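Peptidoglycan-recognition protein SD (Drosophila melanogaster, PDB 2RKQ) recognises peptidoglycan of Gram-positive bacteria in innate immunity and thereby activates the Toll pathway. Local coordinates at residues G104-E108 against R109-K113; L157-W161 against P162-E166. All coordinates share one frame; numbering follows the deposited sequence.

Contact 1: residues G104-E108 against R109-K113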
loop_
_atom_site.group_PDB
_atom_site.type_symbol
_atom_site.label_atom_id
_atom_site.label_comp_id
_atom_site.label_asym_id
_atom_site.label_seq_id
_atom_site.Cartn_x
_atom_site.Cartn_y
_atom_site.Cartn_z
ATOM N N GLY A 104 9.429 -2.910 3.340
ATOM C CA GLY A 104 10.240 -4.001 3.879
ATOM C C GLY A 104 9.881 -5.341 3.285
ATOM O O GLY A 104 9.099 -5.420 2.338
ATOM N N ASN A 105 10.455 -6.400 3.859
ATOM C CA ASN A 105 10.207 -7.745 3.396
ATOM C C ASN A 105 9.719 -8.571 4.566
ATOM O O ASN A 105 10.444 -8.784 5.548
ATOM C CB ASN A 105 11.455 -8.375 2.775
ATOM C CG ASN A 105 11.143 -9.688 2.088
ATOM O OD1 ASN A 105 10.571 -10.600 2.691
ATOM N ND2 ASN A 105 11.472 -9.772 0.813
ATOM N N PHE A 106 8.482 -9.030 4.457
ATOM C CA PHE A 106 7.824 -9.672 5.588
ATOM C C PHE A 106 7.485 -11.120 5.313
ATOM O O PHE A 106 6.487 -11.653 5.795
ATOM C CB PHE A 106 6.644 -8.797 6.020
ATOM C CG PHE A 106 7.077 -7.413 6.322
ATOM C CD1 PHE A 106 6.822 -6.361 5.443
ATOM C CD2 PHE A 106 7.880 -7.180 7.426
ATOM C CE1 PHE A 106 7.310 -5.092 5.720
ATOM C CE2 PHE A 106 8.369 -5.931 7.708
ATOM C CZ PHE A 106 8.090 -4.875 6.852
ATOM N N GLU A 107 8.374 -11.760 4.551
ATOM C CA GLU A 107 8.269 -13.189 4.315
ATOM C C GLU A 107 8.484 -13.930 5.623
ATOM O O GLU A 107 7.759 -14.879 5.933
ATOM C CB GLU A 107 9.312 -13.646 3.296
ATOM C CG GLU A 107 8.906 -13.443 1.858
ATOM C CD GLU A 107 8.023 -14.576 1.322
ATOM O OE1 GLU A 107 8.457 -15.231 0.348
ATOM O OE2 GLU A 107 6.928 -14.839 1.868
ATOM N N GLU A 108 9.468 -13.494 6.403
ATOM C CA GLU A 108 9.866 -14.313 7.548
ATOM C C GLU A 108 9.649 -13.711 8.901
ATOM O O GLU A 108 9.638 -14.432 9.896
ATOM C CB GLU A 108 11.299 -14.765 7.378
ATOM C CG GLU A 108 11.331 -15.836 6.323
ATOM C CD GLU A 108 12.694 -16.142 5.870
ATOM O OE1 GLU A 108 13.600 -16.094 6.723
ATOM O OE2 GLU A 108 12.857 -16.434 4.662
ATOM N N ARG A 109 9.480 -12.396 8.942
ATOM C CA ARG A 109 9.100 -11.740 10.169
ATOM C C ARG A 109 8.005 -10.736 9.856
ATOM O O ARG A 109 7.920 -10.239 8.721
ATOM C CB ARG A 109 10.311 -11.056 10.810
ATOM C CG ARG A 109 10.798 -9.818 10.102
ATOM C CD ARG A 109 12.032 -9.221 10.799
ATOM N NE ARG A 109 11.739 -8.660 12.120
ATOM C CZ ARG A 109 12.663 -8.352 13.026
ATOM N NH1 ARG A 109 13.956 -8.550 12.764
ATOM N NH2 ARG A 109 12.298 -7.848 14.200
ATOM N N ALA A 110 7.169 -10.467 10.851
ATOM C CA ALA A 110 6.085 -9.487 10.737
ATOM C C ALA A 110 6.624 -8.065 10.757
ATOM O O ALA A 110 7.701 -7.811 11.310
ATOM C CB ALA A 110 5.093 -9.670 11.878
ATOM N N PRO A 111 5.866 -7.117 10.168
ATOM C CA PRO A 111 6.173 -5.708 10.371
ATOM C C PRO A 111 6.120 -5.358 11.864
ATOM O O PRO A 111 5.518 -6.104 12.665
ATOM C CB PRO A 111 5.026 -4.991 9.646
ATOM C CG PRO A 111 4.545 -5.989 8.609
ATOM C CD PRO A 111 4.683 -7.311 9.302
ATOM N N ASN A 112 6.725 -4.225 12.203
ATOM C CA ASN A 112 6.697 -3.677 13.560
ATOM C C ASN A 112 5.262 -3.399 13.994
ATOM O O ASN A 112 4.410 -3.077 13.164
ATOM C CB ASN A 112 7.499 -2.367 13.607
ATOM C CG ASN A 112 8.973 -2.563 13.295
ATOM O OD1 ASN A 112 9.512 -3.669 13.410
ATOM N ND2 ASN A 112 9.640 -1.486 12.927
ATOM N N LYS A 113 5.001 -3.482 15.294
ATOM C CA LYS A 113 3.668 -3.189 15.816
ATOM C C LYS A 113 3.172 -1.822 15.365
ATOM O O LYS A 113 2.000 -1.686 15.003
ATOM C CB LYS A 113 3.625 -3.278 17.351
ATOM C CG LYS A 113 2.325 -2.746 17.958
ATOM C CD LYS A 113 2.352 -2.765 19.465
ATOM C CE LYS A 113 1.013 -2.377 20.037
ATOM N NZ LYS A 113 0.709 -0.927 19.904
#
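Carbon atoms of F106 gather round the carbonyl oxygen of R109. F106 CA approaches R109 O to 3.2 Å in a CA-H...O contact bent to 124° at the hydrogen, and F106 CD2 comes within 3.3 Å of R109 O, which lies in the ring plane at its edge. The face of the same ring is met by P111: its CG sits almost straight above the centre, 3.7 Å from the F106 centroid, a CH-pi contact. P111 N and CA lie near the rim, 3.4 Å from F106 CD2 and 3.5 Å from F106 CE2 respectively. This reach depends on a first torsion of -55°, which sets CG opposite the carbonyl carbon and brings the ring alongside the returning R109-P111 backbone. Cutting F106 down to an alanine here would probably deprive P111 CG of the face it rests on and open a gap beside H33 and L154, which the phenyl side chain also touches.

Before the phenylalanine, N105 closes an Asx turn: its OD1 accepts from E107 N at 3.1 Å and 160°, while its ND2 donates to A35 O. The E107 carboxylate instead forms a salt bridge with K148 and accepts a hydrogen bond from E152 N at the start of helix 152-158.

The case illustrates how an irregular connection, here between strand 97-102 and helix 113-128, can be shaped without hydrogen bonds across its two halves. One aromatic ring serves both neighbours: the C-H at CD2 meets the R109 carbonyl oxygen, an approach that is probably favourable electrostatically if weak, and the pi face meets the CG methylene of P111, a pairing likely to be complementary but modest.

Contact 2: residues L157-W161 against P162-E166; sequences LIQQW and PNWSE
W164 folds back over I158 and Q159, where the chain leaves helix 152-158 in a type I turn. Its CB starts 3.5 Å from I158 O, and a first torsion of 179°, with CG opposite the backbone N, carries the indole over Q159. W164 CG then meets Q159 CA at 3.5 Å, part of a CH-pi contact in which that CA lies over the five-membered ring. On one flank W164 CD1 touches I158 CD1 at 3.6 Å, and NE1 donates to Q143 OE1; on the other, CE3 passes 3.6 Å from Q159 O. CE2 packs on Q159 CG. At the far end CZ2 and CH2 each lie 3.4 Å from Q159 OE1, the amide plane standing nearly perpendicular to the indole. E166 N lies over the opposite ring face.

The backbone delivers the ring through a type II turn, closed by W164 N donating to W161 O (3.2 Å, 162°), with P162 and N163 at its corners and N163 at positive phi. Packing thus comes mainly from aliphatic C-H groups on a pi face, while the indole's single N-H donor is satisfied by Q143, which probably fixes how the ring is turned.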
loop_
_atom_site.group_PDB
_atom_site.type_symbol
_atom_site.label_atom_id
_atom_site.label_comp_id
_atom_site.label_asym_id
_atom_site.label_seq_id
_atom_site.Cartn_x
_atom_site.Cartn_y
_atom_site.Cartn_z
ATOM N N LEU A 157 -0.953 -12.498 9.177
ATOM C CA LEU A 157 -1.561 -11.511 10.052
ATOM C C LEU A 157 -2.813 -10.909 9.415
ATOM O O LEU A 157 -3.875 -10.846 10.058
ATOM C CB LEU A 157 -0.555 -10.410 10.416
ATOM C CG LEU A 157 0.628 -10.814 11.294
ATOM C CD1 LEU A 157 1.554 -9.604 11.455
ATOM C CD2 LEU A 157 0.142 -11.331 12.661
ATOM N N ILE A 158 -2.698 -10.479 8.155
ATOM C CA ILE A 158 -3.836 -9.802 7.528
ATOM C C ILE A 158 -5.020 -10.755 7.355
ATOM O O ILE A 158 -6.167 -10.327 7.394
ATOM C CB ILE A 158 -3.477 -9.063 6.202
ATOM C CG1 ILE A 158 -3.137 -10.030 5.082
ATOM C CG2 ILE A 158 -2.345 -8.090 6.428
ATOM C CD1 ILE A 158 -4.166 -10.095 4.001
ATOM N N GLN A 159 -4.751 -12.052 7.199
ATOM C CA GLN A 159 -5.866 -13.005 7.109
ATOM C C GLN A 159 -6.722 -12.986 8.362
ATOM O O GLN A 159 -7.858 -13.468 8.351
ATOM C CB GLN A 159 -5.353 -14.426 6.915
ATOM C CG GLN A 159 -4.762 -14.704 5.554
ATOM C CD GLN A 159 -4.393 -16.149 5.408
ATOM O OE1 GLN A 159 -5.016 -16.890 4.636
ATOM N NE2 GLN A 159 -3.408 -16.577 6.166
ATOM N N GLN A 160 -6.160 -12.493 9.460
ATOM C CA GLN A 160 -6.902 -12.434 10.713
ATOM C C GLN A 160 -7.678 -11.139 10.907
ATOM O O GLN A 160 -8.472 -11.025 11.855
ATOM C CB GLN A 160 -5.982 -12.604 11.930
ATOM C CG GLN A 160 -5.086 -13.819 11.866
ATOM C CD GLN A 160 -4.012 -13.852 12.963
ATOM O OE1 GLN A 160 -3.513 -14.926 13.312
ATOM N NE2 GLN A 160 -3.644 -12.688 13.496
ATOM N N TRP A 161 -7.421 -10.155 10.050
ATOM C CA TRP A 161 -8.052 -8.855 10.174
ATOM C C TRP A 161 -9.497 -8.871 9.702
ATOM O O TRP A 161 -9.884 -9.705 8.873
ATOM C CB TRP A 161 -7.293 -7.821 9.339
ATOM C CG TRP A 161 -5.916 -7.512 9.827
ATOM C CD1 TRP A 161 -5.226 -8.129 10.836
ATOM C CD2 TRP A 161 -5.038 -6.537 9.269
ATOM N NE1 TRP A 161 -3.969 -7.565 10.958
ATOM C CE2 TRP A 161 -3.827 -6.595 10.001
ATOM C CE3 TRP A 161 -5.157 -5.612 8.220
ATOM C CZ2 TRP A 161 -2.742 -5.758 9.716
ATOM C CZ3 TRP A 161 -4.076 -4.778 7.935
ATOM C CH2 TRP A 161 -2.884 -4.867 8.681
ATOM N N PRO A 162 -10.299 -7.917 10.202
ATOM C CA PRO A 162 -11.664 -7.793 9.731
ATOM C C PRO A 162 -11.719 -7.647 8.217
ATOM O O PRO A 162 -10.873 -6.974 7.605
ATOM C CB PRO A 162 -12.163 -6.520 10.410
ATOM C CG PRO A 162 -11.289 -6.354 11.620
ATOM C CD PRO A 162 -9.962 -6.924 11.238
ATOM N N ASN A 163 -12.693 -8.333 7.635
ATOM C CA ASN A 163 -13.004 -8.250 6.213
ATOM C C ASN A 163 -12.034 -8.972 5.300
ATOM O O ASN A 163 -12.160 -8.878 4.085
ATOM C CB ASN A 163 -13.167 -6.805 5.746
ATOM C CG ASN A 163 -14.432 -6.183 6.245
ATOM O OD1 ASN A 163 -15.416 -6.869 6.517
ATOM N ND2 ASN A 163 -14.431 -4.864 6.340
ATOM N N TRP A 164 -11.071 -9.704 5.860
ATOM C CA TRP A 164 -10.256 -10.523 4.995
ATOM C C TRP A 164 -11.146 -11.506 4.245
ATOM O O TRP A 164 -12.048 -12.121 4.835
ATOM C CB TRP A 164 -9.151 -11.258 5.746
ATOM C CG TRP A 164 -8.375 -12.099 4.778
ATOM C CD1 TRP A 164 -7.458 -11.654 3.854
ATOM C CD2 TRP A 164 -8.486 -13.515 4.584
ATOM N NE1 TRP A 164 -6.989 -12.720 3.104
ATOM C CE2 TRP A 164 -7.606 -13.867 3.531
ATOM C CE3 TRP A 164 -9.253 -14.519 5.188
ATOM C CZ2 TRP A 164 -7.458 -15.182 3.079
ATOM C CZ3 TRP A 164 -9.106 -15.836 4.738
ATOM C CH2 TRP A 164 -8.215 -16.149 3.690
ATOM N N SER A 165 -10.925 -11.593 2.937
ATOM C CA SER A 165 -11.673 -12.475 2.045
ATOM C C SER A 165 -10.769 -13.525 1.479
ATOM O O SER A 165 -9.642 -13.229 1.094
ATOM C CB SER A 165 -12.243 -11.679 0.878
ATOM O OG SER A 165 -12.713 -12.572 -0.121
ATOM N N GLU A 166 -11.282 -14.752 1.419
ATOM C CA GLU A 166 -10.498 -15.884 0.973
ATOM C C GLU A 166 -10.386 -15.989 -0.558
ATOM O O GLU A 166 -9.645 -16.819 -1.065
ATOM C CB GLU A 166 -11.043 -17.186 1.600
ATOM C CG GLU A 166 -12.445 -17.564 1.149
ATOM C CD GLU A 166 -13.017 -18.796 1.859
ATOM O OE1 GLU A 166 -13.665 -19.612 1.170
ATOM O OE2 GLU A 166 -12.832 -18.950 3.087
#

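Overall arrangement
Both contacts are local turns, each partly buried. The F106 ring of contact 1 is buried, whereas contact 2 pairs buried W161 with a partly exposed W164 nearer the surface. Both border helices 113-128 and 152-158: contact 1 leads into the first, packs on the second and also touches strand 26-33, while contact 2 leaves the second, and its W161 packs on the first and on the outermost strand 136-140. Their centres are about 16 Å apart, yet they touch where A110 CB meets L157 CD1. Chemically, 104-113 relies on an Asx turn and CH...O contacts, whereas 157-166 crosses its segments with a true backbone hydrogen bond. Common to both is an aliphatic C-H seated on an aromatic face.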